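Local atomic coordinates of DUF1436 domain-containing protein (Neisseria meningitidis, PDB entry 2GKP), a protein that is of unknown function but belongs to the CDI immunity protein family, whose members typically neutralise toxins delivered in contact-dependent growth inhibition. Residues T27-Y40 with N64-F78. Sequence-based numbering, arbitrary orientation.
Sequences TWSGFGRYAPDHLY and NSRTFVYDSPEDQDF
D37 OD2 takes three donors: R66 NE at 2.9 Å, R66 NH2 at 3.1 Å and the hydroxyl OG of its own hairpin's S29 at 2.6 Å. The arginine presents its NE edge side-on, nearly coplanar with the carboxylate (20°), and D37 OD2 receives NE on its syn lone pair while S29 OG comes from the anti side. A bend at chi3 (-68°) turns the guanidinium back to the aspartate; L39 CD2 covers one face, 3.4 Å from R66 CZ, and the edge of the F68 ring, through CE1, the other. S29 OG in turn accepts the R66 backbone N, joining the ion pair to the main-chain pairing. That pairing is a single beta bridge between G30 and T67, made by G30 N to R66 O and F68 N to G30 O, both 2.9 Å. Next to it, S65 OG bonds W28 O at 2.7 Å, and N64 CB sits over the face of the Y40 ring. From helix 73-79, F78 points its ring edge at A35 O, with CE2 3.2 Å from S29 O. The segment leading into that helix thus lies along the hairpin of strands 23-30 and 34-45, and R66, sandwiched and gripping D37 side-on through NE and NH2, probably has its charge offset in part by D37.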
loop_
_atom_site.group_PDB
_atom_site.type_symbol
_atom_site.label_atom_id
_atom_site.label_comp_id
_atom_site.label_asym_id
_atom_site.label_seq_id
_atom_site.Cartn_x
_atom_site.Cartn_y
_atom_site.Cartn_z
ATOM N N THR A 27 -1.242 -1.715 4.969
ATOM C CA THR A 27 -1.119 -0.482 5.768
ATOM C C THR A 27 0.321 0.043 5.754
ATOM O O THR A 27 1.258 -0.745 5.855
ATOM C CB THR A 27 -1.480 -0.792 7.239
ATOM O OG1 THR A 27 -2.864 -1.127 7.282
ATOM C CG2 THR A 27 -1.249 0.429 8.158
ATOM N N TRP A 28 0.474 1.366 5.613
ATOM C CA TRP A 28 1.773 2.034 5.775
ATOM C C TRP A 28 1.723 2.891 7.043
ATOM O O TRP A 28 0.642 3.344 7.465
ATOM C CB TRP A 28 2.000 2.950 4.568
ATOM C CG TRP A 28 2.381 2.277 3.292
ATOM C CD1 TRP A 28 2.044 0.998 2.876
ATOM C CD2 TRP A 28 3.100 2.864 2.222
ATOM N NE1 TRP A 28 2.566 0.756 1.616
ATOM C CE2 TRP A 28 3.206 1.884 1.192
ATOM C CE3 TRP A 28 3.705 4.116 2.037
ATOM C CZ2 TRP A 28 3.897 2.124 0.009
ATOM C CZ3 TRP A 28 4.375 4.357 0.834
ATOM C CH2 TRP A 28 4.463 3.360 -0.155
ATOM N N SER A 29 2.894 3.134 7.643
ATOM C CA SER A 29 2.985 3.966 8.836
ATOM C C SER A 29 4.261 4.783 8.752
ATOM O O SER A 29 5.070 4.608 7.823
ATOM C CB SER A 29 3.022 3.084 10.098
ATOM O OG SER A 29 1.793 2.362 10.230
ATOM N N GLY A 30 4.460 5.657 9.748
ATOM C CA GLY A 30 5.676 6.460 9.739
ATOM C C GLY A 30 5.490 7.766 10.455
ATOM O O GLY A 30 4.559 7.930 11.257
ATOM N N PHE A 31 6.416 8.691 10.192
ATOM C CA PHE A 31 6.293 10.063 10.639
ATOM C C PHE A 31 7.095 10.856 9.609
ATOM O O PHE A 31 8.262 10.531 9.339
ATOM C CB PHE A 31 6.907 10.296 12.041
ATOM C CG PHE A 31 7.068 11.748 12.346
ATOM C CD1 PHE A 31 5.960 12.507 12.751
ATOM C CD2 PHE A 31 8.305 12.391 12.130
ATOM C CE1 PHE A 31 6.056 13.882 12.934
ATOM C CE2 PHE A 31 8.416 13.757 12.315
ATOM C CZ PHE A 31 7.319 14.510 12.743
ATOM N N GLY A 32 6.461 11.877 9.031
ATOM C CA GLY A 32 7.105 12.674 7.994
ATOM C C GLY A 32 7.087 11.996 6.652
ATOM O O GLY A 32 6.599 12.552 5.673
ATOM N N ARG A 33 7.653 10.792 6.599
ATOM C CA ARG A 33 7.544 9.919 5.438
ATOM C C ARG A 33 7.009 8.567 5.909
ATOM O O ARG A 33 7.244 8.155 7.077
ATOM C CB ARG A 33 8.898 9.736 4.726
ATOM C CG ARG A 33 9.526 11.039 4.248
ATOM C CD ARG A 33 10.844 10.829 3.488
ATOM N NE ARG A 33 10.615 10.518 2.076
ATOM C CZ ARG A 33 10.481 11.415 1.097
ATOM N NH1 ARG A 33 10.327 10.993 -0.167
ATOM N NH2 ARG A 33 10.463 12.727 1.342
ATOM N N TYR A 34 6.322 7.878 4.985
ATOM C CA TYR A 34 5.651 6.628 5.318
ATOM C C TYR A 34 6.155 5.448 4.502
ATOM O O TYR A 34 6.741 5.606 3.414
ATOM C CB TYR A 34 4.133 6.795 5.156
ATOM C CG TYR A 34 3.556 7.712 6.202
ATOM C CD1 TYR A 34 2.776 7.190 7.227
ATOM C CD2 TYR A 34 3.820 9.082 6.213
ATOM C CE1 TYR A 34 2.236 8.019 8.199
ATOM C CE2 TYR A 34 3.280 9.909 7.214
ATOM C CZ TYR A 34 2.501 9.370 8.191
ATOM O OH TYR A 34 1.955 10.190 9.183
ATOM N N ALA A 35 5.896 4.263 5.037
ATOM C CA ALA A 35 6.393 3.028 4.410
ATOM C C ALA A 35 5.575 1.848 4.866
ATOM O O ALA A 35 4.869 1.939 5.873
ATOM C CB ALA A 35 7.893 2.814 4.702
ATOM N N PRO A 36 5.634 0.735 4.119
ATOM C CA PRO A 36 4.858 -0.437 4.543
ATOM C C PRO A 36 5.095 -0.778 6.008
ATOM O O PRO A 36 6.254 -0.789 6.461
ATOM C CB PRO A 36 5.395 -1.534 3.627
ATOM C CG PRO A 36 5.743 -0.805 2.360
ATOM C CD PRO A 36 6.326 0.521 2.823
ATOM N N ASP A 37 4.021 -1.059 6.738
ATOM C CA ASP A 37 4.126 -1.336 8.189
ATOM C C ASP A 37 3.823 -2.823 8.394
ATOM O O ASP A 37 2.647 -3.236 8.417
ATOM C CB ASP A 37 3.130 -0.472 8.951
ATOM C CG ASP A 37 3.261 -0.619 10.450
ATOM O OD1 ASP A 37 4.016 -1.500 10.878
ATOM O OD2 ASP A 37 2.573 0.110 11.184
ATOM N N HIS A 38 4.874 -3.625 8.508
ATOM C CA HIS A 38 4.691 -5.076 8.580
ATOM C C HIS A 38 4.127 -5.541 9.925
ATOM O O HIS A 38 3.949 -6.739 10.139
ATOM C CB HIS A 38 5.979 -5.804 8.162
ATOM C CG HIS A 38 6.422 -5.444 6.782
ATOM N ND1 HIS A 38 5.632 -5.642 5.672
ATOM C CD2 HIS A 38 7.539 -4.813 6.343
ATOM C CE1 HIS A 38 6.254 -5.178 4.600
ATOM N NE2 HIS A 38 7.419 -4.679 4.979
ATOM N N LEU A 39 3.788 -4.609 10.809
ATOM C CA LEU A 39 2.967 -4.975 11.958
ATOM C C LEU A 39 1.602 -5.513 11.487
ATOM O O LEU A 39 0.989 -6.392 12.105
ATOM C CB LEU A 39 2.773 -3.774 12.879
ATOM C CG LEU A 39 1.845 -3.953 14.071
ATOM C CD1 LEU A 39 2.349 -5.076 14.992
ATOM C CD2 LEU A 39 1.735 -2.682 14.858
ATOM N N TYR A 40 1.152 -4.976 10.369
ATOM C CA TYR A 40 -0.131 -5.355 9.785
ATOM C C TYR A 40 0.166 -6.323 8.629
ATOM O O TYR A 40 0.977 -6.006 7.758
ATOM C CB TYR A 40 -0.883 -4.090 9.351
ATOM C CG TYR A 40 -1.077 -3.133 10.476
ATOM C CD1 TYR A 40 -2.075 -3.329 11.449
ATOM C CD2 TYR A 40 -0.215 -2.056 10.628
ATOM C CE1 TYR A 40 -2.195 -2.463 12.522
ATOM C CE2 TYR A 40 -0.346 -1.183 11.693
ATOM C CZ TYR A 40 -1.333 -1.380 12.617
ATOM O OH TYR A 40 -1.436 -0.507 13.665
ATOM N N ASN A 64 -5.698 1.726 9.854
ATOM C CA ASN A 64 -4.648 1.210 10.722
ATOM C C ASN A 64 -3.295 1.927 10.588
ATOM O O ASN A 64 -2.356 1.616 11.309
ATOM C CB ASN A 64 -4.421 -0.289 10.482
ATOM C CG ASN A 64 -5.502 -1.134 11.075
ATOM O OD1 ASN A 64 -6.090 -0.762 12.083
ATOM N ND2 ASN A 64 -5.763 -2.283 10.478
ATOM N N SER A 65 -3.201 2.882 9.663
ATOM C CA SER A 65 -1.947 3.606 9.448
ATOM C C SER A 65 -1.501 4.364 10.698
ATOM O O SER A 65 -2.255 5.214 11.209
ATOM C CB SER A 65 -2.134 4.560 8.268
ATOM O OG SER A 65 -0.977 5.372 8.049
ATOM N N ARG A 66 -0.270 4.104 11.149
ATOM C CA ARG A 66 0.204 4.721 12.395
ATOM C C ARG A 66 1.066 5.947 12.076
ATOM O O ARG A 66 1.906 5.924 11.146
ATOM C CB ARG A 66 1.005 3.733 13.249
ATOM C CG ARG A 66 0.209 2.560 13.740
ATOM C CD ARG A 66 1.067 1.628 14.646
ATOM N NE ARG A 66 2.146 0.906 13.967
ATOM C CZ ARG A 66 3.213 0.380 14.573
ATOM N NH1 ARG A 66 3.409 0.528 15.889
ATOM N NH2 ARG A 66 4.125 -0.289 13.889
ATOM N N THR A 67 0.864 7.024 12.838
ATOM C CA THR A 67 1.774 8.168 12.784
ATOM C C THR A 67 2.508 8.223 14.111
ATOM O O THR A 67 1.880 8.311 15.177
ATOM C CB THR A 67 1.008 9.488 12.562
ATOM O OG1 THR A 67 0.393 9.471 11.272
ATOM C CG2 THR A 67 1.948 10.699 12.639
ATOM N N PHE A 68 3.823 8.097 14.028
ATOM C CA PHE A 68 4.649 8.126 15.259
ATOM C C PHE A 68 4.965 9.542 15.685
ATOM O O PHE A 68 4.876 10.454 14.887
ATOM C CB PHE A 68 5.942 7.326 15.077
ATOM C CG PHE A 68 5.717 5.976 14.487
ATOM C CD1 PHE A 68 4.874 5.080 15.130
ATOM C CD2 PHE A 68 6.314 5.611 13.292
ATOM C CE1 PHE A 68 4.630 3.835 14.589
ATOM C CE2 PHE A 68 6.059 4.377 12.735
ATOM C CZ PHE A 68 5.217 3.492 13.380
ATOM N N VAL A 69 5.322 9.707 16.965
ATOM C CA VAL A 69 6.005 10.898 17.451
ATOM C C VAL A 69 7.480 10.671 17.120
ATOM O O VAL A 69 8.037 9.613 17.396
ATOM C CB VAL A 69 5.768 11.044 18.973
ATOM C CG1 VAL A 69 6.747 12.085 19.579
ATOM C CG2 VAL A 69 4.312 11.419 19.211
ATOM N N TYR A 70 8.111 11.650 16.481
ATOM C CA TYR A 70 9.506 11.522 16.079
ATOM C C TYR A 70 10.406 11.132 17.269
ATOM O O TYR A 70 10.298 11.704 18.361
ATOM C CB TYR A 70 10.002 12.852 15.493
ATOM C CG TYR A 70 11.447 12.772 15.047
ATOM C CD1 TYR A 70 11.790 12.104 13.869
ATOM C CD2 TYR A 70 12.465 13.385 15.792
ATOM C CE1 TYR A 70 13.104 12.034 13.428
ATOM C CE2 TYR A 70 13.767 13.299 15.367
ATOM C CZ TYR A 70 14.084 12.650 14.182
ATOM O OH TYR A 70 15.400 12.563 13.773
ATOM N N ASP A 71 11.239 10.114 17.066
ATOM C CA ASP A 71 12.123 9.618 18.140
ATOM C C ASP A 71 11.460 8.908 19.294
ATOM O O ASP A 71 12.119 8.663 20.334
ATOM C CB ASP A 71 12.913 10.779 18.693
ATOM C CG ASP A 71 14.303 10.767 18.249
ATOM O OD1 ASP A 71 14.652 9.974 17.354
ATOM O OD2 ASP A 71 15.058 11.580 18.817
ATOM N N SER A 72 10.160 8.634 19.190
ATOM C CA SER A 72 9.519 7.751 20.163
ATOM C C SER A 72 10.109 6.349 19.959
ATOM O O SER A 72 10.734 6.080 18.929
ATOM C CB SER A 72 8.008 7.753 20.000
ATOM O OG SER A 72 7.697 7.126 18.766
ATOM N N PRO A 73 9.978 5.462 20.958
ATOM C CA PRO A 73 10.487 4.116 20.744
ATOM C C PRO A 73 9.920 3.475 19.474
ATOM O O PRO A 73 10.656 2.807 18.768
ATOM C CB PRO A 73 10.069 3.341 22.011
ATOM C CG PRO A 73 9.248 4.271 22.826
ATOM C CD PRO A 73 9.458 5.663 22.325
ATOM N N GLU A 74 8.640 3.694 19.207
ATOM C CA GLU A 74 8.008 3.218 17.963
ATOM C C GLU A 74 8.655 3.789 16.683
ATOM O O GLU A 74 8.890 3.053 15.709
ATOM C CB GLU A 74 6.484 3.513 17.971
ATOM C CG GLU A 74 5.636 2.770 19.021
ATOM C CD GLU A 74 5.629 3.480 20.380
ATOM O OE1 GLU A 74 6.432 4.420 20.580
ATOM O OE2 GLU A 74 4.825 3.083 21.260
ATOM N N ASP A 75 8.948 5.086 16.663
ATOM C CA ASP A 75 9.624 5.703 15.508
ATOM C C ASP A 75 11.028 5.130 15.264
ATOM O O ASP A 75 11.424 4.801 14.149
ATOM C CB ASP A 75 9.694 7.228 15.733
ATOM C CG ASP A 75 10.159 7.990 14.499
ATOM O OD1 ASP A 75 9.428 7.965 13.486
ATOM O OD2 ASP A 75 11.238 8.627 14.537
ATOM N N GLN A 76 11.832 5.064 16.331
ATOM C CA GLN A 76 13.187 4.550 16.166
ATOM C C GLN A 76 13.184 3.110 15.629
ATOM O O GLN A 76 13.958 2.760 14.715
ATOM C CB GLN A 76 13.947 4.616 17.494
ATOM C CG GLN A 76 14.196 6.041 17.979
ATOM C CD GLN A 76 14.798 6.003 19.365
ATOM O OE1 GLN A 76 15.612 5.131 19.654
ATOM N NE2 GLN A 76 14.371 6.912 20.242
ATOM N N ASP A 77 12.306 2.283 16.201
ATOM C CA ASP A 77 12.170 0.887 15.768
ATOM C C ASP A 77 11.758 0.777 14.305
ATOM O O ASP A 77 12.355 -0.024 13.538
ATOM C CB ASP A 77 11.179 0.137 16.672
ATOM C CG ASP A 77 11.100 -1.342 16.343
ATOM O OD1 ASP A 77 11.812 -2.153 16.970
ATOM O OD2 ASP A 77 10.326 -1.680 15.458
ATOM N N PHE A 78 10.779 1.603 13.930
ATOM C CA PHE A 78 10.253 1.575 12.561
ATOM C C PHE A 78 11.280 1.965 11.503
ATOM O O PHE A 78 11.296 1.415 10.399
ATOM C CB PHE A 78 9.015 2.465 12.441
ATOM C CG PHE A 78 8.241 2.240 11.168
ATOM C CD1 PHE A 78 7.413 1.126 11.021
ATOM C CD2 PHE A 78 8.308 3.152 10.133
ATOM C CE1 PHE A 78 6.687 0.944 9.842
ATOM C CE2 PHE A 78 7.604 2.955 8.944
ATOM C CZ PHE A 78 6.804 1.847 8.814
HETATM O O HOH W 1 -4.393 -3.300 8.133
HETATM O O HOH W 2 -3.177 1.807 14.101
#